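Local atomic coordinates of Lys-gingipain catalytic subunit (Porphyromonas gingivalis, PDB entry 6I9A), a protein that cleaves proteins as a secreted cysteine endopeptidase with a strong preference for lysine at P1, degrading haemoglobin, immunoglobulins and collagen among others. Residues D160-T171 with S283-W291. Numbering follows the deposited sequence. Where two conformers were deposited one is given.
Sequences DYSWNSQVGQPT and SYWGEDYYW. With H8E (benzyl-N-[(2S)-1-[[(3S)-7-amino-1-(benzylamino)-1,2-dioxoheptan-3-yl]amino]-5-(2-methyl-2-phenylhydrazinyl)-1,5-dioxopentan-2-yl]carbamate), chain I.
W163 and W285 lie flat on one another as a face-to-face stack, the five-membered rings 3.6 Å apart between centroids and only 3° from parallel. The indoles run in opposite directions, so that each six-membered ring receives the partner's CB as a CH-pi contact: W163 CB stands 3.3 Å from the centroid of the W285 six-membered ring. Both residues hold CG beside the backbone N (chi1 -78° in W285), which lays each indole over the other's root. The inhibitor's lysine-like chain, at CAY, passes over the opposite face of W285 near its rim, leaving that indole sandwiched as a wall of the S1 pocket. The amine at the end of this chain, NAB, hydrogen-bonds D288 OD2 at 2.9 Å, consistent with the strong preference for lysine at P1.

Side-chain packing continues along the helices. V167 CG1 fits between W285 CE3 at 3.8 Å and CB of Y289, while its CG2 lies over the Y289 ring. T171 OG1, hydrogen-bonded to V167 O, approaches Y289 CD1 at 3.4 Å, and P170 CB packs near the phenol oxygen, which is hydrogen-bonded to V298 O.

Polar links gather at the indole edge. One water, in the plane of the W285 ring, accepts from NE1 at 2.9 Å and donates to D160 OD2 and to inhibitor atom O. The D160 carboxylate also caps the turn leading into the helix, its OD1 accepting from W163 N at 2.9 Å, and its OD2 is hydrogen-bonded to NE2 of H216, the probable catalytic proton donor.

Segments 163-171 and 285-291 run nearly parallel, their axes 10.0 Å apart and crossing at 20°. Their parent helices, 163-178 and 285-293, follow strands 152-157 and 273-279 of the six-stranded sheet, while helix 350-356 and strand 242-247 flank segment 283-291 through Y353 and N247.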
loop_
_atom_site.group_PDB
_atom_site.type_symbol
_atom_site.label_atom_id
_atom_site.label_comp_id
_atom_site.label_asym_id
_atom_site.label_seq_id
_atom_site.Cartn_x
_atom_site.Cartn_y
_atom_site.Cartn_z
ATOM N N ASP A 160 -15.250 20.763 10.085
ATOM C CA ASP A 160 -16.665 20.376 10.068
ATOM C C ASP A 160 -17.238 20.883 11.352
ATOM O O ASP A 160 -16.760 20.506 12.427
ATOM C CB ASP A 160 -16.876 18.855 9.894
ATOM C CG ASP A 160 -18.353 18.580 9.730
ATOM O OD1 ASP A 160 -19.094 18.718 10.725
ATOM O OD2 ASP A 160 -18.776 18.196 8.619
ATOM N N TYR A 161 -18.303 21.716 11.280
ATOM C CA TYR A 161 -18.763 22.408 12.491
ATOM C C TYR A 161 -19.050 21.444 13.632
ATOM O O TYR A 161 -18.744 21.737 14.799
ATOM C CB TYR A 161 -19.995 23.275 12.191
ATOM C CG TYR A 161 -19.697 24.335 11.145
ATOM C CD1 TYR A 161 -18.830 25.390 11.413
ATOM C CD2 TYR A 161 -20.219 24.234 9.861
ATOM C CE1 TYR A 161 -18.532 26.348 10.427
ATOM C CE2 TYR A 161 -19.936 25.181 8.874
ATOM C CZ TYR A 161 -19.076 26.225 9.153
ATOM O OH TYR A 161 -18.804 27.124 8.127
ATOM N N SER A 162 -19.717 20.303 13.313
ATOM C CA SER A 162 -20.065 19.353 14.370
ATOM C C SER A 162 -19.094 18.185 14.495
ATOM O O SER A 162 -18.826 17.746 15.615
ATOM C CB SER A 162 -21.489 18.816 14.217
ATOM O OG SER A 162 -21.667 18.021 13.041
ATOM N N TRP A 163 -18.591 17.669 13.361
ATOM C CA TRP A 163 -17.811 16.429 13.414
ATOM C C TRP A 163 -16.340 16.638 13.712
ATOM O O TRP A 163 -15.682 15.669 14.116
ATOM C CB TRP A 163 -17.944 15.673 12.081
ATOM C CG TRP A 163 -19.296 15.054 11.844
ATOM C CD1 TRP A 163 -20.274 15.516 11.009
ATOM C CD2 TRP A 163 -19.769 13.825 12.396
ATOM N NE1 TRP A 163 -21.356 14.670 11.049
ATOM C CE2 TRP A 163 -21.075 13.626 11.898
ATOM C CE3 TRP A 163 -19.242 12.906 13.324
ATOM C CZ2 TRP A 163 -21.856 12.511 12.248
ATOM C CZ3 TRP A 163 -19.992 11.770 13.631
ATOM C CH2 TRP A 163 -21.310 11.622 13.151
ATOM N N ASN A 164 -15.785 17.849 13.525
ATOM C CA ASN A 164 -14.364 17.994 13.843
ATOM C C ASN A 164 -14.111 17.651 15.315
ATOM O O ASN A 164 -13.164 16.925 15.630
ATOM C CB ASN A 164 -13.926 19.435 13.498
ATOM C CG ASN A 164 -12.606 19.785 14.127
ATOM O OD1 ASN A 164 -12.527 20.150 15.304
ATOM N ND2 ASN A 164 -11.508 19.549 13.391
ATOM N N SER A 165 -14.966 18.144 16.232
ATOM C CA SER A 165 -14.688 17.840 17.642
ATOM C C SER A 165 -15.134 16.438 18.025
ATOM O O SER A 165 -14.544 15.815 18.928
ATOM C CB SER A 165 -15.399 18.864 18.552
ATOM O OG SER A 165 -16.819 18.823 18.399
ATOM N N GLN A 166 -16.196 15.931 17.394
ATOM C CA GLN A 166 -16.764 14.643 17.798
ATOM C C GLN A 166 -15.990 13.461 17.285
ATOM O O GLN A 166 -15.971 12.418 17.957
ATOM C CB GLN A 166 -18.217 14.538 17.340
ATOM C CG GLN A 166 -19.101 15.558 18.099
ATOM C CD GLN A 166 -19.247 15.102 19.531
ATOM O OE1 GLN A 166 -19.738 14.018 19.779
ATOM N NE2 GLN A 166 -18.748 15.864 20.448
ATOM N N VAL A 167 -15.377 13.592 16.093
ATOM C CA VAL A 167 -14.673 12.447 15.500
ATOM C C VAL A 167 -13.287 12.823 14.971
ATOM O O VAL A 167 -12.363 12.056 15.160
ATOM C CB VAL A 167 -15.526 11.871 14.349
ATOM C CG1 VAL A 167 -14.711 10.981 13.406
ATOM C CG2 VAL A 167 -16.700 11.066 14.923
ATOM N N GLY A 168 -13.149 13.958 14.275
ATOM C CA GLY A 168 -11.848 14.257 13.659
ATOM C C GLY A 168 -10.736 14.358 14.680
ATOM O O GLY A 168 -9.667 13.710 14.568
ATOM N N GLN A 169 -10.970 15.182 15.723
ATOM C CA GLN A 169 -9.924 15.340 16.738
ATOM C C GLN A 169 -9.648 14.037 17.522
ATOM O O GLN A 169 -8.500 13.637 17.658
ATOM C CB GLN A 169 -10.238 16.483 17.669
ATOM C CG GLN A 169 -10.195 17.859 16.992
ATOM C CD GLN A 169 -10.220 18.960 18.004
ATOM O OE1 GLN A 169 -9.511 18.884 19.025
ATOM N NE2 GLN A 169 -11.018 19.964 17.731
ATOM N N PRO A 170 -10.689 13.308 17.967
ATOM C CA PRO A 170 -10.402 12.026 18.645
ATOM C C PRO A 170 -9.605 11.068 17.763
ATOM O O PRO A 170 -8.749 10.344 18.260
ATOM C CB PRO A 170 -11.807 11.479 19.022
ATOM C CG PRO A 170 -12.654 12.748 19.145
ATOM C CD PRO A 170 -12.118 13.705 18.121
ATOM N N THR A 171 -9.890 11.052 16.435
ATOM C CA THR A 171 -9.131 10.162 15.525
ATOM C C THR A 171 -7.640 10.506 15.560
ATOM O O THR A 171 -6.789 9.627 15.810
ATOM C CB THR A 171 -9.635 10.321 14.101
ATOM O OG1 THR A 171 -11.005 9.891 13.997
ATOM C CG2 THR A 171 -8.803 9.480 13.121
ATOM N N SER A 283 -17.275 9.037 1.628
ATOM C CA SER A 283 -16.988 8.271 2.836
ATOM C C SER A 283 -17.873 8.817 3.948
ATOM O O SER A 283 -18.539 9.845 3.744
ATOM C CB SER A 283 -15.501 8.251 3.212
ATOM O OG SER A 283 -15.114 9.503 3.758
ATOM N N TYR A 284 -17.908 8.133 5.098
ATOM C CA TYR A 284 -18.834 8.525 6.155
ATOM C C TYR A 284 -18.117 8.706 7.449
ATOM O O TYR A 284 -17.142 8.013 7.764
ATOM C CB TYR A 284 -19.943 7.449 6.315
ATOM C CG TYR A 284 -20.930 7.525 5.180
ATOM C CD1 TYR A 284 -20.639 6.980 3.925
ATOM C CD2 TYR A 284 -22.131 8.215 5.331
ATOM C CE1 TYR A 284 -21.501 7.168 2.852
ATOM C CE2 TYR A 284 -23.005 8.398 4.267
ATOM C CZ TYR A 284 -22.703 7.847 3.047
ATOM O OH TYR A 284 -23.641 8.021 2.054
ATOM N N TRP A 285 -18.621 9.660 8.253
ATOM C CA TRP A 285 -17.934 9.971 9.507
ATOM C C TRP A 285 -17.834 8.779 10.432
ATOM O O TRP A 285 -16.791 8.593 11.075
ATOM C CB TRP A 285 -18.658 11.138 10.198
ATOM C CG TRP A 285 -18.344 12.481 9.601
ATOM C CD1 TRP A 285 -19.116 13.189 8.729
ATOM C CD2 TRP A 285 -17.130 13.248 9.778
ATOM N NE1 TRP A 285 -18.482 14.369 8.377
ATOM C CE2 TRP A 285 -17.271 14.425 9.001
ATOM C CE3 TRP A 285 -15.955 13.062 10.531
ATOM C CZ2 TRP A 285 -16.297 15.412 8.960
ATOM C CZ3 TRP A 285 -14.986 14.058 10.502
ATOM C CH2 TRP A 285 -15.161 15.206 9.709
ATOM N N GLY A 286 -18.914 8.005 10.606
ATOM C CA GLY A 286 -18.849 6.894 11.558
ATOM C C GLY A 286 -17.903 5.793 11.145
ATOM O O GLY A 286 -16.951 5.460 11.843
ATOM N N GLU A 287 -18.112 5.244 9.925
ATOM C CA GLU A 287 -17.221 4.173 9.452
ATOM C C GLU A 287 -15.783 4.671 9.350
ATOM O O GLU A 287 -14.900 3.890 9.668
ATOM C CB GLU A 287 -17.665 3.588 8.126
ATOM C CG GLU A 287 -18.685 2.458 8.210
ATOM C CD GLU A 287 -20.132 2.856 8.407
ATOM O OE1 GLU A 287 -20.414 4.032 8.742
ATOM O OE2 GLU A 287 -20.999 1.957 8.206
ATOM N N ASP A 288 -15.536 5.933 8.925
ATOM C CA ASP A 288 -14.133 6.369 8.862
ATOM C C ASP A 288 -13.515 6.438 10.254
ATOM O O ASP A 288 -12.301 6.254 10.418
ATOM C CB ASP A 288 -13.993 7.730 8.187
ATOM C CG ASP A 288 -13.888 7.736 6.677
ATOM O OD1 ASP A 288 -13.942 6.627 6.051
ATOM O OD2 ASP A 288 -13.686 8.826 6.126
ATOM N N TYR A 289 -14.330 6.777 11.291
ATOM C CA TYR A 289 -13.815 6.797 12.671
ATOM C C TYR A 289 -13.288 5.394 13.039
ATOM O O TYR A 289 -12.178 5.237 13.503
ATOM C CB TYR A 289 -14.923 7.304 13.586
ATOM C CG TYR A 289 -14.620 7.531 15.044
ATOM C CD1 TYR A 289 -13.381 8.028 15.471
ATOM C CD2 TYR A 289 -15.634 7.442 15.985
ATOM C CE1 TYR A 289 -13.179 8.366 16.812
ATOM C CE2 TYR A 289 -15.453 7.836 17.299
ATOM C CZ TYR A 289 -14.223 8.293 17.709
ATOM O OH TYR A 289 -14.006 8.687 19.032
ATOM N N TYR A 290 -14.135 4.397 12.839
ATOM C CA TYR A 290 -13.724 3.032 13.157
ATOM C C TYR A 290 -12.547 2.595 12.303
ATOM O O TYR A 290 -11.633 1.929 12.794
ATOM C CB TYR A 290 -14.891 2.021 12.923
ATOM C CG TYR A 290 -16.192 2.439 13.583
ATOM C CD1 TYR A 290 -16.217 2.854 14.910
ATOM C CD2 TYR A 290 -17.396 2.359 12.897
ATOM C CE1 TYR A 290 -17.404 3.259 15.511
ATOM C CE2 TYR A 290 -18.593 2.733 13.494
ATOM C CZ TYR A 290 -18.588 3.170 14.806
ATOM O OH TYR A 290 -19.781 3.549 15.382
ATOM N N TRP A 291 -12.575 2.993 11.016
ATOM C CA TRP A 291 -11.490 2.647 10.081
ATOM C C TRP A 291 -10.138 2.982 10.661
ATOM O O TRP A 291 -9.235 2.158 10.682
ATOM C CB TRP A 291 -11.761 3.395 8.778
ATOM C CG TRP A 291 -11.047 2.930 7.552
ATOM C CD1 TRP A 291 -11.600 2.178 6.559
ATOM C CD2 TRP A 291 -9.736 3.302 7.090
ATOM N NE1 TRP A 291 -10.723 2.044 5.518
ATOM C CE2 TRP A 291 -9.576 2.751 5.799
ATOM C CE3 TRP A 291 -8.694 4.078 7.619
ATOM C CZ2 TRP A 291 -8.443 2.969 5.016
ATOM C CZ3 TRP A 291 -7.530 4.234 6.872
ATOM C CH2 TRP A 291 -7.417 3.709 5.574
HETATM C CAQ H8E I . -17.019 18.545 -1.126
HETATM C CAK H8E I . -16.347 19.770 -1.320
HETATM C CAH H8E I . -16.283 20.702 -0.283
HETATM C CAL H8E I . -16.889 20.457 0.946
HETATM C CAR H8E I . -17.558 19.252 1.100
HETATM C CBO H8E I . -17.608 18.273 0.118
HETATM C CBA H8E I . -18.355 17.102 0.366
HETATM N NBE H8E I . -17.573 16.049 1.036
HETATM C CBL H8E I . -18.124 15.166 1.914
HETATM O OAE H8E I . -19.299 15.272 2.287
HETATM C CBN H8E I . -17.205 14.055 2.412
HETATM O OAG H8E I . -15.971 14.312 2.263
HETATM C CBS H8E I . -17.627 13.546 3.826
HETATM C CBB H8E I . -16.500 12.815 4.566
HETATM C CAY H8E I . -16.881 12.425 5.996
HETATM C CAX H8E I . -15.896 11.475 6.686
HETATM C CAW H8E I . -14.594 12.169 7.064
HETATM N NAB H8E I . -13.704 11.192 7.760
HETATM N NBG H8E I . -18.833 12.708 3.803
HETATM C C H8E I . -19.978 12.957 4.439
HETATM O O H8E I . -20.224 13.954 5.105
HETATM C CA H8E I . -21.069 11.948 4.104
HETATM N N H8E I . -22.102 11.880 5.134
HETATM C CBK H8E I . -21.864 11.381 6.373
HETATM O OAD H8E I . -20.706 11.083 6.701
HETATM O OBI H8E I . -22.891 11.268 7.127
HETATM C CBD H8E I . -22.713 10.821 8.520
HETATM C CBP H8E I . -23.945 10.989 9.289
HETATM C CAS H8E I . -24.823 9.929 9.521
HETATM C CAM H8E I . -26.021 10.064 10.286
HETATM C CAI H8E I . -26.313 11.362 10.738
HETATM C CAN H8E I . -25.473 12.426 10.448
HETATM C CAT H8E I . -24.297 12.264 9.737
HETATM C CB H8E I . -21.725 12.330 2.767
HETATM C CG H8E I . -22.369 13.742 2.781
HETATM C CD H8E I . -22.657 14.219 1.389
HETATM O OE1 H8E I . -23.686 13.872 0.808
HETATM N NE2 H8E I . -21.662 14.967 0.878
HETATM N NBT H8E I . -21.645 15.383 -0.463
HETATM C CAA H8E I . -20.477 14.839 -1.208
HETATM C CBQ H8E I . -22.141 16.704 -0.681
HETATM C CAU H8E I . -21.722 17.484 -1.770
HETATM C CAO H8E I . -22.270 18.746 -1.985
HETATM C CAJ H8E I . -23.230 19.246 -1.115
HETATM C CAP H8E I . -23.626 18.506 -0.010
HETATM C CAV H8E I . -23.100 17.229 0.196
HETATM O O HOH W 1 -19.434 16.188 6.345
#